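Local coordinates for protein aminotransferase, class I (Staphylococcus aureus, PDB 2O1B) that probably catalyses the pyridoxal-5'-phosphate-dependent transfer of an amino group between an amino acid and a 2-oxo acid, as in aspartate aminotransferases, at residues Lys87-Gln92 / Ala293-Leu298; Ile114-Lys119 / Ala284-Ala289; Ile217-Ala222 / Ala245-Ser250; Tyr249-Gly254 / Val262-Gly267. One frame throughout, in Å; residues are numbered along the deposited sequence. Where two conformers were deposited one is given.

From the N terminus, the chain enters helix 88-102 at K87-Q92, which meets A293-L298 of helix 288-300. Contact 1 therefore closes the longest loop, and the other three contacts lie within it. Contact 2 comes next: I114-K119, from strand 112-115 into helix 118-129, meets A284-A289 ahead of helix 288-300. Contacts 3 and 4 lie within that second loop and follow one another without crossing. Contact 3 pairs strands 216-220 and 245-250. Contact 4 shares Y249 and S250 with it and pairs them with strand 263-267. Contacts 2, 3 and 4 all reach the mixed sheet and the cofactor, while contact 1 packs helices beside it.

Contact 1: residues Lys87-Gln92 / Ala293-Leu298; sequences KEAFKQ and AAIYAL
F90 and I295 carry this contact between two helices. The I295 branch through CG1 lies against the F90 backbone, with CG1 3.6 Å from F90 CA. Its end CD1 reaches F90 N at 3.6 Å and A89 CB at 3.8 Å. The F90 ring reaches past I295 to A294 and L298. A294 CB touches F90 CZ at 3.7 Å and is about equally near CE1, approaching the ring obliquely. L298 CD1 meets the ring at its edge, 3.8 Å from F90 CE1. The side-chain contacts are thus apolar throughout.

One torsion explains the reach of the ring. F90 has CG anti to its backbone N (chi1 -166°), which carries the ring over to A294 and L298. The local axes approach to 9.2 Å, with N-to-C directions 30° apart, so the helices run roughly parallel here. A294 and L298 are one turn apart and receive the ring together. A89 is exposed and marks the solvent side, whereas F90, A294 and L298 are buried.

Polar groups fix the start of helix 88-102. K87 is its N-cap residue, and K87 O accepts from K91 N at 3.0 Å. K87 N bonds to Q291 OE1 and K87 NZ forms a salt bridge with D292, both on helix 288-300. On the far side, E88 forms a salt bridge with K108 and K91 one with E109.

Around the contact, F90 also packs on I114 of strand 112-115 and on V262. A293 rests on I65 and F69 of helix 63-72, and L298 touches Y255. The two helices thus join the flank of the mixed sheet to helix 63-72.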
# COMPACT_ATOMS: atom_id res chain seq x y z
N LYS A 87 6.68 -13.73 -5.34
CA LYS A 87 7.06 -14.98 -5.99
C LYS A 87 8.56 -15.06 -6.21
O LYS A 87 9.22 -14.05 -6.45
CB LYS A 87 6.36 -15.09 -7.35
CG LYS A 87 4.86 -15.26 -7.28
CD LYS A 87 4.29 -15.47 -8.66
CE LYS A 87 2.81 -15.62 -8.59
NZ LYS A 87 2.27 -15.99 -9.90
N GLU A 88 9.10 -16.27 -6.12
CA GLU A 88 10.50 -16.52 -6.46
C GLU A 88 10.84 -16.04 -7.87
O GLU A 88 11.90 -15.44 -8.09
CB GLU A 88 10.82 -18.00 -6.32
CG GLU A 88 11.39 -18.38 -4.96
CD GLU A 88 12.76 -17.77 -4.72
OE1 GLU A 88 13.72 -18.12 -5.46
OE2 GLU A 88 12.88 -16.94 -3.79
N ALA A 89 9.95 -16.32 -8.81
CA ALA A 89 10.13 -15.89 -10.20
C ALA A 89 10.22 -14.35 -10.33
O ALA A 89 10.91 -13.86 -11.22
CB ALA A 89 9.03 -16.44 -11.07
N PHE A 90 9.53 -13.63 -9.46
CA PHE A 90 9.58 -12.15 -9.45
C PHE A 90 10.91 -11.70 -8.88
O PHE A 90 11.63 -10.92 -9.52
CB PHE A 90 8.37 -11.54 -8.70
CG PHE A 90 8.14 -10.04 -8.93
CD1 PHE A 90 8.80 -9.33 -9.93
CD2 PHE A 90 7.22 -9.34 -8.13
CE1 PHE A 90 8.58 -7.96 -10.10
CE2 PHE A 90 6.98 -7.98 -8.31
CZ PHE A 90 7.66 -7.29 -9.30
N LYS A 91 11.28 -12.22 -7.71
CA LYS A 91 12.59 -11.90 -7.12
C LYS A 91 13.72 -12.18 -8.11
O LYS A 91 14.70 -11.42 -8.20
CB LYS A 91 12.82 -12.71 -5.84
CG LYS A 91 11.80 -12.46 -4.73
CD LYS A 91 12.12 -13.36 -3.56
CE LYS A 91 11.07 -13.25 -2.46
NZ LYS A 91 11.20 -14.40 -1.51
N GLN A 92 13.58 -13.27 -8.86
CA GLN A 92 14.55 -13.69 -9.85
C GLN A 92 14.57 -12.79 -11.09
O GLN A 92 15.63 -12.54 -11.65
CB GLN A 92 14.31 -15.14 -10.25
CG GLN A 92 15.37 -15.72 -11.17
CD GLN A 92 16.71 -15.94 -10.48
OE1 GLN A 92 16.77 -16.62 -9.46
NE2 GLN A 92 17.77 -15.38 -11.03
N ALA A 293 2.59 -10.28 -14.60
CA ALA A 293 2.72 -9.24 -15.61
C ALA A 293 4.04 -8.48 -15.46
O ALA A 293 4.70 -8.18 -16.45
CB ALA A 293 1.55 -8.28 -15.51
N ALA A 294 4.42 -8.18 -14.22
CA ALA A 294 5.70 -7.54 -13.91
C ALA A 294 6.91 -8.40 -14.31
O ALA A 294 7.90 -7.88 -14.85
CB ALA A 294 5.76 -7.18 -12.44
N ILE A 295 6.82 -9.71 -14.06
CA ILE A 295 7.86 -10.67 -14.41
C ILE A 295 8.01 -10.64 -15.92
O ILE A 295 9.12 -10.55 -16.44
CB ILE A 295 7.48 -12.12 -13.97
CG1 ILE A 295 7.64 -12.28 -12.45
CG2 ILE A 295 8.32 -13.18 -14.73
CD1 ILE A 295 6.79 -13.41 -11.84
N TYR A 296 6.88 -10.71 -16.61
CA TYR A 296 6.91 -10.74 -18.06
C TYR A 296 7.55 -9.47 -18.61
O TYR A 296 8.37 -9.55 -19.51
CB TYR A 296 5.50 -10.91 -18.61
CG TYR A 296 5.50 -11.29 -20.05
CD1 TYR A 296 5.31 -10.34 -21.05
CD2 TYR A 296 5.72 -12.62 -20.43
CE1 TYR A 296 5.33 -10.70 -22.39
CE2 TYR A 296 5.73 -12.98 -21.76
CZ TYR A 296 5.53 -12.03 -22.72
OH TYR A 296 5.54 -12.40 -24.04
N ALA A 297 7.22 -8.32 -18.02
CA ALA A 297 7.75 -7.04 -18.48
C ALA A 297 9.26 -6.99 -18.35
O ALA A 297 9.96 -6.72 -19.33
CB ALA A 297 7.11 -5.89 -17.72
N LEU A 298 9.76 -7.26 -17.15
CA LEU A 298 11.19 -7.23 -16.85
C LEU A 298 11.99 -8.18 -17.70
O LEU A 298 13.07 -7.82 -18.18
CB LEU A 298 11.43 -7.52 -15.36
CG LEU A 298 10.95 -6.42 -14.42
CD1 LEU A 298 10.89 -6.92 -12.97
CD2 LEU A 298 11.87 -5.22 -14.54

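Contact 2: residues Ile114-Lys119 / Ala284-Ala289; sequences ILYGTK and AGMFGA. With PLP (pyridoxal-5'-phosphate), chain B.
M286, a selenomethionine, pushes its end into I114 and L115, and this is the tight part of the contact. M286 CE lies 3.4 Å from I114 CG2, closer than usual for two carbons, and 3.1 Å from L115 O. The chain runs out from the backbone and bends at its last torsion (chi3 -67°), which turns CE toward the strand. The I114 and M286 side chains cross at about a right angle, and F90 of helix 88-102 packs on both.

The flank of the Y116 ring is looser, and Y116 is partly exposed. Y116 and M286 slide past each other in opposite directions, with Y116 CE1 3.9 Å from M286 CB. The hydroxyl end is close to the backbone again: Y116 OH comes to 3.1 Å from G285 C, and the G285 carbonyl lies at the ring edge. G285 has backbone angles suited to glycine.

Y116 is the centre of an inverse gamma turn that leads to G117 and the start of helix 118-129. There T118 N gives a hydrogen bond to O3P of the cofactor (2.9 Å), and K119 N gives one to O2P (3.0 Å). The phosphate therefore sits at a helix N terminus, whose dipole probably helps to stabilise its negative charge.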
# COMPACT_ATOMS: atom_id res chain seq x y z
N ILE A 114 10.03 -6.17 -3.12
CA ILE A 114 9.01 -5.74 -4.06
C ILE A 114 8.17 -4.60 -3.49
O ILE A 114 7.84 -4.63 -2.30
CB ILE A 114 8.10 -6.93 -4.43
CG1 ILE A 114 8.84 -7.88 -5.36
CG2 ILE A 114 6.87 -6.47 -5.15
CD1 ILE A 114 9.35 -9.12 -4.70
N LEU A 115 7.84 -3.61 -4.32
CA LEU A 115 7.10 -2.42 -3.88
C LEU A 115 5.75 -2.28 -4.58
O LEU A 115 5.63 -2.59 -5.76
CB LEU A 115 7.92 -1.14 -4.07
CG LEU A 115 9.30 -1.05 -3.38
CD1 LEU A 115 10.04 0.23 -3.77
CD2 LEU A 115 9.17 -1.16 -1.87
N TYR A 116 4.76 -1.79 -3.85
CA TYR A 116 3.40 -1.59 -4.36
C TYR A 116 3.32 -0.21 -5.03
O TYR A 116 2.58 0.68 -4.57
CB TYR A 116 2.39 -1.68 -3.21
CG TYR A 116 2.49 -2.98 -2.43
CD1 TYR A 116 1.69 -4.07 -2.77
CD2 TYR A 116 3.38 -3.11 -1.36
CE1 TYR A 116 1.78 -5.27 -2.06
CE2 TYR A 116 3.47 -4.31 -0.65
CZ TYR A 116 2.67 -5.38 -1.01
OH TYR A 116 2.74 -6.57 -0.31
N GLY A 117 4.08 -0.05 -6.11
CA GLY A 117 4.39 1.26 -6.68
C GLY A 117 5.49 1.85 -5.82
O GLY A 117 5.45 1.72 -4.60
N THR A 118 6.46 2.52 -6.45
CA THR A 118 7.63 3.02 -5.72
C THR A 118 7.31 4.12 -4.72
O THR A 118 8.01 4.26 -3.72
CB THR A 118 8.79 3.48 -6.64
OG1 THR A 118 8.41 4.61 -7.44
CG2 THR A 118 9.24 2.33 -7.53
N LYS A 119 6.28 4.92 -5.00
CA LYS A 119 5.88 5.97 -4.07
C LYS A 119 5.70 5.39 -2.66
O LYS A 119 6.23 5.93 -1.68
CB LYS A 119 4.60 6.68 -4.55
CG LYS A 119 4.17 7.84 -3.65
CD LYS A 119 2.81 8.39 -4.04
CE LYS A 119 2.38 9.51 -3.07
NZ LYS A 119 1.28 10.34 -3.65
N ALA A 284 -0.11 -7.67 2.81
CA ALA A 284 -0.26 -9.12 2.82
C ALA A 284 0.17 -9.72 1.49
O ALA A 284 -0.40 -10.72 1.04
CB ALA A 284 -1.71 -9.49 3.14
N GLY A 285 1.17 -9.12 0.85
CA GLY A 285 1.68 -9.62 -0.42
C GLY A 285 1.09 -8.90 -1.62
O GLY A 285 0.05 -8.24 -1.50
N MSE A 286 1.77 -9.02 -2.76
CA MSE A 286 1.30 -8.43 -4.00
C MSE A 286 0.44 -9.42 -4.80
O MSE A 286 0.75 -10.61 -4.88
CB MSE A 286 2.48 -7.96 -4.86
CG MSE A 286 2.07 -7.41 -6.22
SE MSE A 286 3.55 -6.62 -7.21
CE MSE A 286 3.84 -5.10 -6.02
N PHE A 287 -0.62 -8.89 -5.40
CA PHE A 287 -1.48 -9.63 -6.33
C PHE A 287 -0.63 -10.51 -7.24
O PHE A 287 0.25 -10.01 -7.93
CB PHE A 287 -2.31 -8.62 -7.13
CG PHE A 287 -3.41 -9.24 -7.98
CD1 PHE A 287 -3.97 -10.48 -7.67
CD2 PHE A 287 -3.92 -8.52 -9.07
CE1 PHE A 287 -5.00 -11.02 -8.46
CE2 PHE A 287 -4.95 -9.05 -9.86
CZ PHE A 287 -5.50 -10.30 -9.55
N GLY A 288 -0.87 -11.82 -7.21
CA GLY A 288 -0.09 -12.75 -8.00
C GLY A 288 -0.09 -12.45 -9.50
O GLY A 288 0.95 -12.53 -10.14
N ALA A 289 -1.25 -12.12 -10.04
CA ALA A 289 -1.38 -11.80 -11.48
C ALA A 289 -0.61 -10.51 -11.85
O ALA A 289 -0.04 -10.42 -12.94
CB ALA A 289 -2.83 -11.69 -11.88
N1 PLP B . 9.99 9.12 -7.96
C2 PLP B . 10.06 9.95 -9.06
C2A PLP B . 11.28 10.81 -9.25
C3 PLP B . 9.02 9.93 -9.99
O3 PLP B . 9.05 10.72 -11.10
C4 PLP B . 7.91 9.09 -9.78
C4A PLP B . 7.13 8.68 -10.99
C5 PLP B . 7.84 8.27 -8.65
C6 PLP B . 8.89 8.30 -7.74
C5A PLP B . 6.64 7.37 -8.39
O4P PLP B . 6.62 6.24 -9.24
P PLP B . 5.53 5.06 -9.01
O1P PLP B . 4.49 5.13 -10.12
O2P PLP B . 4.90 5.29 -7.66
O3P PLP B . 6.27 3.76 -9.07

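Contact 3: residues Ile217-Ala222 / Ala245-Ser250; sequences IVHDFA and AIEIYS. With PLP (pyridoxal-5'-phosphate), chain B.
V218 packs on I246 and I248 at the apolar centre of a parallel strand pair. V218 CG1 meets I248 CD1 at 4.1 Å, and V218 CG2 lies alongside I246 CG1. The strands are neighbours in a beta-alpha-beta unit that includes helix 241-244. They belong to the mixed seven-stranded sheet of the large domain of class I aminotransferases. M271 covers V218 and I246 from helix 269-282.

I217, H219, A245 and E247 point to the other face. I217 CB and A245 CB touch, while H219 and E247 lie side by side. Four backbone hydrogen bonds hold the register, from I246 N to I217 O through to F221 N to I248 O; H219 N to I246 O is nearly straight (177°).

E247 CG is anti to the backbone N (chi1 -169°), which with the extended chain carries the carboxylate along H219 to F221. It lies over one face of the F221 ring, the planes 27° apart, with E247 OE2 toward the rim. This buried carboxylate is gripped from outside the pair: OE1 bonds to Y98 and S234, OE2 to I235 N. Y249 turns a ring edge to F221, with F221 CD2 3.8 Å from Y249 CD1.

The polar end faces the cofactor. D220 OD1 lies 2.5 Å from the pyridine N1; the same oxygen is hydrogen-bonded to Y146 OH. A222 CB packs on the pyridine ring, 3.6 Å from C2. S250 OG donates to the phosphate O3P at 2.7 Å. Past the last direct bond, a water donates to F221 O and accepts from S250 N, both at 2.7 Å, and sits over the centre of the Y249 ring.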
# COMPACT_ATOMS: atom_id res chain seq x y z
N ILE A 217 21.83 6.00 1.89
CA ILE A 217 21.33 6.68 0.71
C ILE A 217 20.18 5.88 0.11
O ILE A 217 20.24 4.64 0.04
CB ILE A 217 22.45 6.86 -0.35
CG1 ILE A 217 23.56 7.77 0.20
CG2 ILE A 217 21.89 7.40 -1.67
CD1 ILE A 217 24.83 7.74 -0.62
N VAL A 218 19.15 6.59 -0.32
CA VAL A 218 18.08 6.01 -1.12
C VAL A 218 18.17 6.69 -2.46
O VAL A 218 17.99 7.90 -2.55
CB VAL A 218 16.68 6.28 -0.54
CG1 VAL A 218 15.60 5.68 -1.46
CG2 VAL A 218 16.57 5.72 0.85
N HIS A 219 18.44 5.92 -3.51
CA HIS A 219 18.45 6.49 -4.84
C HIS A 219 17.17 6.13 -5.58
O HIS A 219 16.85 4.96 -5.74
CB HIS A 219 19.69 6.05 -5.64
CG HIS A 219 19.71 6.57 -7.05
ND1 HIS A 219 19.59 7.91 -7.34
CD2 HIS A 219 19.79 5.93 -8.24
CE1 HIS A 219 19.60 8.08 -8.66
NE2 HIS A 219 19.72 6.89 -9.22
N ASP A 220 16.43 7.17 -6.00
CA ASP A 220 15.14 7.05 -6.69
C ASP A 220 15.37 7.01 -8.20
O ASP A 220 15.62 8.04 -8.84
CB ASP A 220 14.26 8.24 -6.30
CG ASP A 220 12.84 8.17 -6.86
OD1 ASP A 220 12.02 9.05 -6.45
OD2 ASP A 220 12.53 7.28 -7.70
N PHE A 221 15.27 5.82 -8.77
CA PHE A 221 15.68 5.53 -10.15
C PHE A 221 14.48 5.40 -11.08
O PHE A 221 14.52 4.67 -12.08
CB PHE A 221 16.47 4.22 -10.13
CG PHE A 221 17.54 4.10 -11.19
CD1 PHE A 221 18.08 5.22 -11.81
CD2 PHE A 221 18.02 2.85 -11.55
CE1 PHE A 221 19.08 5.09 -12.77
CE2 PHE A 221 19.02 2.70 -12.51
CZ PHE A 221 19.55 3.83 -13.12
N ALA A 222 13.40 6.12 -10.75
CA ALA A 222 12.15 6.13 -11.54
C ALA A 222 12.36 6.36 -13.03
O ALA A 222 11.62 5.80 -13.86
CB ALA A 222 11.20 7.16 -10.99
N ALA A 245 23.74 2.14 0.28
CA ALA A 245 22.53 2.53 -0.45
C ALA A 245 21.59 1.41 -0.86
O ALA A 245 21.98 0.24 -1.00
CB ALA A 245 22.92 3.32 -1.70
N ILE A 246 20.32 1.79 -1.04
CA ILE A 246 19.37 1.00 -1.83
C ILE A 246 18.98 1.83 -3.03
O ILE A 246 19.07 3.06 -3.01
CB ILE A 246 18.08 0.62 -1.05
CG1 ILE A 246 17.38 1.86 -0.47
CG2 ILE A 246 18.38 -0.42 0.02
CD1 ILE A 246 15.97 1.59 0.09
N GLU A 247 18.57 1.15 -4.09
CA GLU A 247 18.05 1.81 -5.27
C GLU A 247 16.61 1.36 -5.49
O GLU A 247 16.31 0.18 -5.37
CB GLU A 247 18.89 1.44 -6.46
CG GLU A 247 18.61 2.26 -7.68
CD GLU A 247 19.78 2.21 -8.59
OE1 GLU A 247 19.97 1.16 -9.27
OE2 GLU A 247 20.52 3.21 -8.61
N ILE A 248 15.75 2.30 -5.83
CA ILE A 248 14.33 1.99 -6.06
C ILE A 248 14.00 2.20 -7.54
O ILE A 248 14.31 3.23 -8.13
CB ILE A 248 13.44 2.79 -5.10
CG1 ILE A 248 13.52 2.16 -3.70
CG2 ILE A 248 11.99 2.82 -5.60
CD1 ILE A 248 12.82 2.90 -2.61
N TYR A 249 13.42 1.17 -8.14
CA TYR A 249 13.17 1.14 -9.57
C TYR A 249 11.68 0.94 -9.80
O TYR A 249 11.07 0.10 -9.14
CB TYR A 249 13.95 -0.02 -10.21
CG TYR A 249 13.96 0.02 -11.72
CD1 TYR A 249 14.99 0.68 -12.41
CD2 TYR A 249 12.95 -0.59 -12.47
CE1 TYR A 249 15.00 0.75 -13.81
CE2 TYR A 249 12.95 -0.53 -13.87
CZ TYR A 249 13.97 0.15 -14.53
OH TYR A 249 13.97 0.21 -15.90
N SER A 250 11.11 1.70 -10.75
CA SER A 250 9.68 1.64 -11.04
C SER A 250 9.41 1.09 -12.43
O SER A 250 10.14 1.38 -13.36
CB SER A 250 9.05 3.04 -10.93
OG SER A 250 7.68 2.97 -11.28
N1 PLP B . 9.99 9.12 -7.96
C2 PLP B . 10.06 9.95 -9.06
C2A PLP B . 11.28 10.81 -9.25
C3 PLP B . 9.02 9.93 -9.99
O3 PLP B . 9.05 10.72 -11.10
C4 PLP B . 7.91 9.09 -9.78
C4A PLP B . 7.13 8.68 -10.99
C5 PLP B . 7.84 8.27 -8.65
C6 PLP B . 8.89 8.30 -7.74
C5A PLP B . 6.64 7.37 -8.39
O4P PLP B . 6.62 6.24 -9.24
P PLP B . 5.53 5.06 -9.01
O1P PLP B . 4.49 5.13 -10.12
O2P PLP B . 4.90 5.29 -7.66
O3P PLP B . 6.27 3.76 -9.07
O HOH W 1 12.55 2.90 -12.71
O HOH W 2 9.67 4.01 -14.52

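Contact 4: residues Tyr249-Gly254 / Val262-Gly267; sequences YSLSKG and VGFAVG. With PLP (pyridoxal-5'-phosphate), chain B.
Y249 and F264 form a hydrogen-bonded antiparallel pair. Y249 N donates to F264 O at 2.8 Å, almost straight at 173°, and F264 N returns a bond to Y249 O at 2.9 Å. S250 and G263 follow as a non-hydrogen-bonded pair. A longer bond, L251 N to V262 O at 3.3 Å, follows just beyond the paired residues.

The aromatic contact lies on one face of this pair. F264 CG sits between the backbone N and the carbonyl carbon (chi1 57°), which brings one face of the ring against Y249 CB. That carbon makes a CH-pi contact, 3.9 Å from the F264 ring centroid. The two rings are near parallel (22°) but slid apart, so they hardly overlap.

L251 makes the apolar contacts with the start of the second segment. L251 CB meets V262 CG1 at 3.9 Å, and L251 CD1 lies beside G263 CA.

Polar groups line the cofactor side. S250 OG accepts from S252 N, an ST turn that probably helps to place both serines near the phosphate. S252 OG donates to O1P at 2.6 Å. A water joins S252 OG to V262 N. K253 NZ is linked covalently to C4A in the model (1.8 Å, long for an imine); in this family the equivalent lysine forms the internal aldimine. K253 NZ also bonds to Y223 OH. Y81 of the second subunit packs on S252 and K253.

Strand 263-267 lies between strands 245-250 and 112-115, with G263 bonded to L115. L251 and V262 rest on A294 of helix 288-300, F264 packs on I94 of helix 88-102, and A265 faces helix 269-282.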
# COMPACT_ATOMS: atom_id res chain seq x y z
N TYR A 249 13.42 1.17 -8.14
CA TYR A 249 13.17 1.14 -9.57
C TYR A 249 11.68 0.94 -9.80
O TYR A 249 11.07 0.10 -9.14
CB TYR A 249 13.95 -0.02 -10.21
CG TYR A 249 13.96 0.02 -11.72
CD1 TYR A 249 14.99 0.68 -12.41
CD2 TYR A 249 12.95 -0.59 -12.47
CE1 TYR A 249 15.00 0.75 -13.81
CE2 TYR A 249 12.95 -0.53 -13.87
CZ TYR A 249 13.97 0.15 -14.53
OH TYR A 249 13.97 0.21 -15.90
N SER A 250 11.11 1.70 -10.75
CA SER A 250 9.68 1.64 -11.04
C SER A 250 9.41 1.09 -12.43
O SER A 250 10.14 1.38 -13.36
CB SER A 250 9.05 3.04 -10.93
OG SER A 250 7.68 2.97 -11.28
N LEU A 251 8.34 0.29 -12.56
CA LEU A 251 7.85 -0.12 -13.89
C LEU A 251 6.89 0.89 -14.55
O LEU A 251 6.52 0.74 -15.73
CB LEU A 251 7.19 -1.50 -13.80
CG LEU A 251 8.10 -2.73 -13.62
CD1 LEU A 251 8.57 -2.91 -12.19
CD2 LEU A 251 7.38 -3.98 -14.09
N SER A 252 6.49 1.91 -13.80
CA SER A 252 5.50 2.89 -14.26
C SER A 252 5.84 3.59 -15.57
O SER A 252 5.05 3.54 -16.53
CB SER A 252 5.25 3.95 -13.18
OG SER A 252 4.58 3.39 -12.07
N LYS A 253 6.99 4.25 -15.62
CA LYS A 253 7.32 5.08 -16.78
C LYS A 253 7.97 4.27 -17.88
O LYS A 253 7.54 4.34 -19.03
CB LYS A 253 8.19 6.28 -16.41
CG LYS A 253 7.37 7.42 -15.84
CD LYS A 253 7.63 7.57 -14.37
CE LYS A 253 6.60 8.49 -13.78
NZ LYS A 253 7.20 9.28 -12.68
N GLY A 254 8.98 3.49 -17.52
CA GLY A 254 9.65 2.61 -18.49
C GLY A 254 8.71 1.74 -19.31
O GLY A 254 8.88 1.63 -20.53
N VAL A 262 3.49 -1.05 -9.39
CA VAL A 262 4.52 -2.07 -9.18
C VAL A 262 5.94 -1.51 -9.37
O VAL A 262 6.22 -0.80 -10.34
CB VAL A 262 4.30 -3.31 -10.08
CG1 VAL A 262 4.32 -2.94 -11.56
CG2 VAL A 262 5.33 -4.39 -9.76
N GLY A 263 6.81 -1.82 -8.42
CA GLY A 263 8.22 -1.41 -8.46
C GLY A 263 8.99 -2.30 -7.50
O GLY A 263 8.45 -3.29 -6.99
N PHE A 264 10.25 -1.95 -7.26
CA PHE A 264 11.06 -2.70 -6.30
C PHE A 264 12.22 -1.89 -5.75
O PHE A 264 12.67 -0.93 -6.39
CB PHE A 264 11.56 -4.03 -6.90
CG PHE A 264 12.35 -3.87 -8.16
CD1 PHE A 264 11.74 -4.01 -9.40
CD2 PHE A 264 13.72 -3.63 -8.12
CE1 PHE A 264 12.48 -3.88 -10.58
CE2 PHE A 264 14.46 -3.51 -9.29
CZ PHE A 264 13.83 -3.64 -10.52
N ALA A 265 12.66 -2.27 -4.55
CA ALA A 265 13.85 -1.74 -3.92
C ALA A 265 14.92 -2.81 -4.03
O ALA A 265 14.63 -4.01 -3.94
CB ALA A 265 13.59 -1.41 -2.46
N VAL A 266 16.16 -2.36 -4.19
CA VAL A 266 17.29 -3.27 -4.40
C VAL A 266 18.54 -2.72 -3.71
O VAL A 266 18.78 -1.52 -3.71
CB VAL A 266 17.52 -3.53 -5.93
CG1 VAL A 266 18.97 -3.61 -6.28
CG2 VAL A 266 16.79 -4.79 -6.38
N GLY A 267 19.30 -3.59 -3.05
CA GLY A 267 20.57 -3.17 -2.43
C GLY A 267 20.86 -3.52 -0.98
O GLY A 267 20.67 -4.67 -0.56
N1 PLP B . 9.99 9.12 -7.96
C2 PLP B . 10.06 9.95 -9.06
C2A PLP B . 11.28 10.81 -9.25
C3 PLP B . 9.02 9.93 -9.99
O3 PLP B . 9.05 10.72 -11.10
C4 PLP B . 7.91 9.09 -9.78
C4A PLP B . 7.13 8.68 -10.99
C5 PLP B . 7.84 8.27 -8.65
C6 PLP B . 8.89 8.30 -7.74
C5A PLP B . 6.64 7.37 -8.39
O4P PLP B . 6.62 6.24 -9.24
P PLP B . 5.53 5.06 -9.01
O1P PLP B . 4.49 5.13 -10.12
O2P PLP B . 4.90 5.29 -7.66
O3P PLP B . 6.27 3.76 -9.07
O HOH W 3 3.29 1.07 -11.70